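Local structure of SusD superfamily protein (Parabacteroides distasonis, 3OTN) at residues E145-K157 and I465-N479. The protein is a putative outer-membrane protein of the SusD family that probably binds carbohydrate nutrients at the cell surface. Sequence-based numbering, arbitrary orientation. Where two conformers were deposited one is given.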
loop_
_atom_site.group_PDB
_atom_site.type_symbol
_atom_site.label_atom_id
_atom_site.label_comp_id
_atom_site.label_asym_id
_atom_site.label_seq_id
_atom_site.Cartn_x
_atom_site.Cartn_y
_atom_site.Cartn_z
ATOM N N GLU A 145 -23.993 11.760 -17.395
ATOM C CA GLU A 145 -25.087 10.789 -17.518
ATOM C C GLU A 145 -25.600 10.301 -16.175
ATOM O O GLU A 145 -26.482 9.457 -16.143
ATOM C CB GLU A 145 -24.655 9.613 -18.386
ATOM C CG GLU A 145 -24.362 10.037 -19.809
ATOM C CD GLU A 145 -23.908 8.892 -20.693
ATOM O OE1 GLU A 145 -24.142 7.716 -20.339
ATOM O OE2 GLU A 145 -23.310 9.184 -21.753
ATOM N N LEU A 146 -25.051 10.815 -15.079
ATOM C CA LEU A 146 -25.647 10.621 -13.747
ATOM C C LEU A 146 -26.938 11.442 -13.644
ATOM O O LEU A 146 -27.023 12.584 -14.144
ATOM C CB LEU A 146 -24.683 11.056 -12.624
ATOM C CG LEU A 146 -23.454 10.186 -12.405
ATOM C CD1 LEU A 146 -22.460 10.866 -11.476
ATOM C CD2 LEU A 146 -23.873 8.817 -11.874
ATOM N N GLY A 147 -27.932 10.852 -12.994
ATOM C CA GLY A 147 -29.215 11.510 -12.769
ATOM C C GLY A 147 -29.176 12.652 -11.759
ATOM O O GLY A 147 -29.843 13.677 -11.955
ATOM N N GLU A 148 -28.430 12.463 -10.674
ATOM C CA GLU A 148 -28.321 13.460 -9.597
ATOM C C GLU A 148 -26.885 13.425 -9.070
ATOM O O GLU A 148 -26.390 12.365 -8.687
ATOM C CB GLU A 148 -29.359 13.181 -8.476
ATOM C CG GLU A 148 -29.248 14.080 -7.205
ATOM C CD GLU A 148 -29.193 15.592 -7.499
ATOM O OE1 GLU A 148 -30.160 16.131 -8.086
ATOM O OE2 GLU A 148 -28.185 16.245 -7.126
ATOM N N LEU A 149 -26.221 14.578 -9.086
ATOM C CA LEU A 149 -24.811 14.662 -8.711
ATOM C C LEU A 149 -24.575 14.642 -7.194
ATOM O O LEU A 149 -23.469 14.294 -6.762
ATOM C CB LEU A 149 -24.130 15.869 -9.392
ATOM C CG LEU A 149 -24.103 15.728 -10.942
ATOM C CD1 LEU A 149 -23.545 16.988 -11.632
ATOM C CD2 LEU A 149 -23.341 14.485 -11.431
ATOM N N GLN A 150 -25.615 14.956 -6.407
ATOM C CA GLN A 150 -25.622 14.758 -4.952
ATOM C C GLN A 150 -25.834 13.262 -4.641
ATOM O O GLN A 150 -26.831 12.864 -4.073
ATOM C CB GLN A 150 -26.688 15.645 -4.267
ATOM C CG GLN A 150 -26.524 17.158 -4.547
ATOM C CD GLN A 150 -25.500 17.842 -3.653
ATOM O OE1 GLN A 150 -25.836 18.241 -2.553
ATOM N NE2 GLN A 150 -24.260 17.992 -4.131
ATOM N N VAL A 151 -24.841 12.442 -4.995
ATOM C CA VAL A 151 -24.898 10.979 -4.788
ATOM C C VAL A 151 -24.898 10.617 -3.297
ATOM O O VAL A 151 -24.581 11.453 -2.461
ATOM C CB VAL A 151 -23.697 10.300 -5.474
ATOM C CG1 VAL A 151 -23.780 10.507 -7.000
ATOM C CG2 VAL A 151 -22.347 10.882 -4.955
ATOM N N SER A 152 -25.248 9.369 -2.992
ATOM C CA SER A 152 -25.216 8.823 -1.653
ATOM C C SER A 152 -24.179 7.726 -1.596
ATOM O O SER A 152 -23.792 7.175 -2.620
ATOM C CB SER A 152 -26.582 8.251 -1.313
ATOM O OG SER A 152 -27.538 9.292 -1.406
ATOM N N ARG A 153 -23.738 7.414 -0.389
ATOM C CA ARG A 153 -22.784 6.343 -0.172
ATOM C C ARG A 153 -23.537 5.017 -0.300
ATOM O O ARG A 153 -24.605 4.867 0.264
ATOM C CB ARG A 153 -22.148 6.454 1.220
ATOM C CG ARG A 153 -21.461 7.797 1.474
ATOM C CD ARG A 153 -21.156 7.962 2.953
ATOM N NE ARG A 153 -20.212 6.967 3.391
ATOM C CZ ARG A 153 -20.022 6.537 4.640
ATOM N NH1 ARG A 153 -20.743 6.957 5.665
ATOM N NH2 ARG A 153 -19.098 5.614 4.849
ATOM N N ALA A 154 -22.959 4.044 -1.005
ATOM C CA ALA A 154 -23.594 2.747 -1.208
ATOM C C ALA A 154 -22.901 1.737 -0.272
ATOM O O ALA A 154 -21.726 1.945 0.121
ATOM C CB ALA A 154 -23.458 2.325 -2.678
ATOM N N PRO A 155 -23.580 0.627 0.051
ATOM C CA PRO A 155 -22.919 -0.345 0.949
ATOM C C PRO A 155 -21.602 -0.881 0.405
ATOM O O PRO A 155 -21.490 -1.098 -0.796
ATOM C CB PRO A 155 -23.944 -1.473 1.062
ATOM C CG PRO A 155 -25.277 -0.796 0.861
ATOM C CD PRO A 155 -25.016 0.306 -0.148
ATOM N N VAL A 156 -20.631 -1.105 1.285
ATOM C CA VAL A 156 -19.378 -1.734 0.906
ATOM C C VAL A 156 -19.626 -2.992 0.061
ATOM O O VAL A 156 -19.051 -3.141 -1.024
ATOM C CB VAL A 156 -18.482 -2.088 2.156
ATOM C CG1 VAL A 156 -17.316 -3.009 1.759
ATOM C CG2 VAL A 156 -17.923 -0.832 2.813
ATOM N N LYS A 157 -20.511 -3.876 0.514
ATOM C CA LYS A 157 -20.778 -5.126 -0.220
ATOM C C LYS A 157 -21.176 -4.910 -1.686
ATOM O O LYS A 157 -20.706 -5.639 -2.571
ATOM C CB LYS A 157 -21.819 -5.999 0.498
ATOM C CG LYS A 157 -21.853 -7.445 -0.050
ATOM C CD LYS A 157 -22.751 -8.348 0.823
ATOM C CE LYS A 157 -22.631 -9.847 0.437
ATOM N NZ LYS A 157 -23.051 -10.074 -0.957
ATOM N N ILE A 465 -15.352 10.539 6.418
ATOM C CA ILE A 465 -15.599 11.171 5.134
ATOM C C ILE A 465 -15.169 12.620 5.368
ATOM O O ILE A 465 -15.532 13.183 6.374
ATOM C CB ILE A 465 -17.072 11.113 4.731
ATOM C CG1 ILE A 465 -17.631 9.673 4.800
ATOM C CG2 ILE A 465 -17.264 11.710 3.341
ATOM C CD1 ILE A 465 -16.788 8.594 4.096
ATOM N N PRO A 466 -14.367 13.209 4.462
ATOM C CA PRO A 466 -13.899 14.600 4.636
ATOM C C PRO A 466 -15.001 15.626 4.736
ATOM O O PRO A 466 -15.972 15.567 3.978
ATOM C CB PRO A 466 -13.117 14.869 3.345
ATOM C CG PRO A 466 -12.705 13.604 2.860
ATOM C CD PRO A 466 -13.751 12.591 3.272
ATOM N N LEU A 467 -14.817 16.582 5.637
ATOM C CA LEU A 467 -15.755 17.638 5.840
ATOM C C LEU A 467 -16.030 18.365 4.536
ATOM O O LEU A 467 -17.176 18.636 4.254
ATOM C CB LEU A 467 -15.252 18.650 6.875
ATOM C CG LEU A 467 -16.225 19.794 7.212
ATOM C CD1 LEU A 467 -17.576 19.260 7.676
ATOM C CD2 LEU A 467 -15.597 20.736 8.278
ATOM N N SER A 468 -14.996 18.656 3.731
ATOM C CA SER A 468 -15.228 19.355 2.475
ATOM C C SER A 468 -16.242 18.640 1.556
ATOM O O SER A 468 -17.099 19.287 0.927
ATOM C CB SER A 468 -13.906 19.567 1.706
ATOM O OG SER A 468 -13.309 18.334 1.409
ATOM N N GLU A 469 -16.119 17.322 1.464
ATOM C CA GLU A 469 -17.016 16.495 0.648
ATOM C C GLU A 469 -18.445 16.504 1.176
ATOM O O GLU A 469 -19.384 16.652 0.394
ATOM C CB GLU A 469 -16.499 15.075 0.582
ATOM C CG GLU A 469 -15.158 14.952 -0.148
ATOM C CD GLU A 469 -15.229 15.381 -1.626
ATOM O OE1 GLU A 469 -16.292 15.209 -2.297
ATOM O OE2 GLU A 469 -14.213 15.874 -2.115
ATOM N N ARG A 470 -18.592 16.435 2.500
ATOM C CA ARG A 470 -19.918 16.446 3.145
ATOM C C ARG A 470 -20.598 17.802 3.030
ATOM O O ARG A 470 -21.810 17.863 2.860
ATOM C CB ARG A 470 -19.828 16.025 4.615
ATOM C CG ARG A 470 -19.155 14.681 4.789
ATOM C CD ARG A 470 -19.974 13.711 5.597
ATOM N NE ARG A 470 -20.243 14.179 6.946
ATOM C CZ ARG A 470 -21.449 14.206 7.489
ATOM N NH1 ARG A 470 -22.492 13.751 6.817
ATOM N NH2 ARG A 470 -21.602 14.636 8.726
ATOM N N GLN A 471 -19.825 18.900 3.116
ATOM C CA GLN A 471 -20.419 20.250 2.940
ATOM C C GLN A 471 -20.833 20.513 1.471
ATOM O O GLN A 471 -21.843 21.190 1.218
ATOM C CB GLN A 471 -19.510 21.351 3.508
ATOM C CG GLN A 471 -19.336 21.189 5.060
ATOM C CD GLN A 471 -18.584 22.320 5.717
ATOM O OE1 GLN A 471 -17.718 22.946 5.112
ATOM N NE2 GLN A 471 -18.933 22.605 6.960
ATOM N N ALA A 472 -20.074 19.956 0.533
ATOM C CA ALA A 472 -20.404 19.998 -0.913
ATOM C C ALA A 472 -21.644 19.142 -1.257
ATOM O O ALA A 472 -22.376 19.453 -2.175
ATOM C CB ALA A 472 -19.225 19.481 -1.731
ATOM N N ASN A 473 -21.810 18.048 -0.518
ATOM C CA ASN A 473 -22.826 17.037 -0.765
ATOM C C ASN A 473 -23.354 16.519 0.574
ATOM O O ASN A 473 -22.855 15.512 1.091
ATOM C CB ASN A 473 -22.243 15.887 -1.595
ATOM C CG ASN A 473 -23.283 14.851 -1.954
ATOM O OD1 ASN A 473 -24.456 15.035 -1.652
ATOM N ND2 ASN A 473 -22.857 13.744 -2.585
ATOM N N PRO A 474 -24.375 17.187 1.128
ATOM C CA PRO A 474 -24.960 16.682 2.354
ATOM C C PRO A 474 -25.708 15.354 2.216
ATOM O O PRO A 474 -26.176 14.876 3.237
ATOM C CB PRO A 474 -25.944 17.790 2.779
ATOM C CG PRO A 474 -26.106 18.647 1.631
ATOM C CD PRO A 474 -24.918 18.502 0.763
ATOM N N ASN A 475 -25.859 14.790 1.008
ATOM C CA ASN A 475 -26.339 13.395 0.880
ATOM C C ASN A 475 -25.316 12.330 1.295
ATOM O O ASN A 475 -25.667 11.166 1.364
ATOM C CB ASN A 475 -26.900 13.074 -0.529
ATOM C CG ASN A 475 -28.298 13.645 -0.750
ATOM O OD1 ASN A 475 -29.019 13.894 0.198
ATOM N ND2 ASN A 475 -28.669 13.862 -2.001
ATOM N N LEU A 476 -24.060 12.715 1.531
ATOM C CA LEU A 476 -23.074 11.807 2.125
ATOM C C LEU A 476 -23.248 11.726 3.635
ATOM O O LEU A 476 -23.087 12.710 4.357
ATOM C CB LEU A 476 -21.642 12.237 1.808
ATOM C CG LEU A 476 -21.218 12.417 0.351
ATOM C CD1 LEU A 476 -19.788 12.972 0.282
ATOM C CD2 LEU A 476 -21.327 11.074 -0.448
ATOM N N THR A 477 -23.565 10.544 4.130
ATOM C CA THR A 477 -23.523 10.286 5.581
ATOM C C THR A 477 -22.058 10.253 6.077
ATOM O O THR A 477 -21.107 10.314 5.274
ATOM C CB THR A 477 -24.216 8.956 5.935
ATOM O OG1 THR A 477 -23.538 7.878 5.269
ATOM C CG2 THR A 477 -25.701 8.989 5.506
ATOM N N GLN A 478 -21.893 10.145 7.397
ATOM C CA GLN A 478 -20.597 10.047 8.040
ATOM C C GLN A 478 -20.426 8.706 8.742
ATOM O O GLN A 478 -21.380 8.057 9.146
ATOM C CB GLN A 478 -20.392 11.230 8.983
ATOM C CG GLN A 478 -19.069 11.317 9.720
ATOM C CD GLN A 478 -17.864 11.437 8.805
ATOM O OE1 GLN A 478 -17.298 10.426 8.397
ATOM N NE2 GLN A 478 -17.457 12.666 8.492
ATOM N N ASN A 479 -19.182 8.271 8.827
ATOM C CA ASN A 479 -18.841 7.102 9.596
ATOM C C ASN A 479 -19.060 7.360 11.076
ATOM O O ASN A 479 -18.857 8.482 11.579
ATOM C CB ASN A 479 -17.428 6.595 9.251
ATOM C CG ASN A 479 -17.378 5.978 7.866
ATOM O OD1 ASN A 479 -18.348 5.324 7.437
ATOM N ND2 ASN A 479 -16.268 6.173 7.150
HETATM O O HOH W 1 -28.553 9.920 1.171
HETATM O O HOH W 2 -24.721 8.922 1.968
#
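The carboxamide oxygen OD1 of Asn-479 receives the guanidinium of Arg-153: NH2 donates to it at 2.7 Å, and NH1 adds a weak bond. The donor NH2 is tilted out of the carbonyl plane of Asn-479, and the two flat groups stand 74° apart, which rules out a coplanar pairing. Arg-153 NH1 has a better partner in Thr-477 OG1, 3.0 Å away at the guanidinium edge but tilted somewhat out of its plane. A bend at chi3 turns the arginine head toward these two oxygens, while Ile-465 CD1 sits 3.6 Å above one face, offset toward the rim. With NE bonded to the backbone O of Asp-135, the rotation of the head is probably well fixed.

Farther along, side-chain amides grip backbone carbonyls in both directions. Asn-473, its CG anti to the backbone N (chi1 -176°), extends ND2 to Val-151 O at 2.9 Å; its OD1 meanwhile accepts from Asn-475 N. Asn-475 ND2 reaches Gln-150 O at 2.9 Å, nearly straight at 169°. In return, Gln-150 folds back at chi2 and gives NE2 to Ala-472 O at 3.1 Å, at the end of helix 467-472. One water accepts from the backbone N of both Arg-153 and Thr-477, bridging the main chains.

Asn-473 thus forms an Asx turn within the type I beta turn 473-476 that follows the helix. The turn and the arginine site beyond it together join the C-terminal region of this SusD-family fold to the loop leading into helix 156-172.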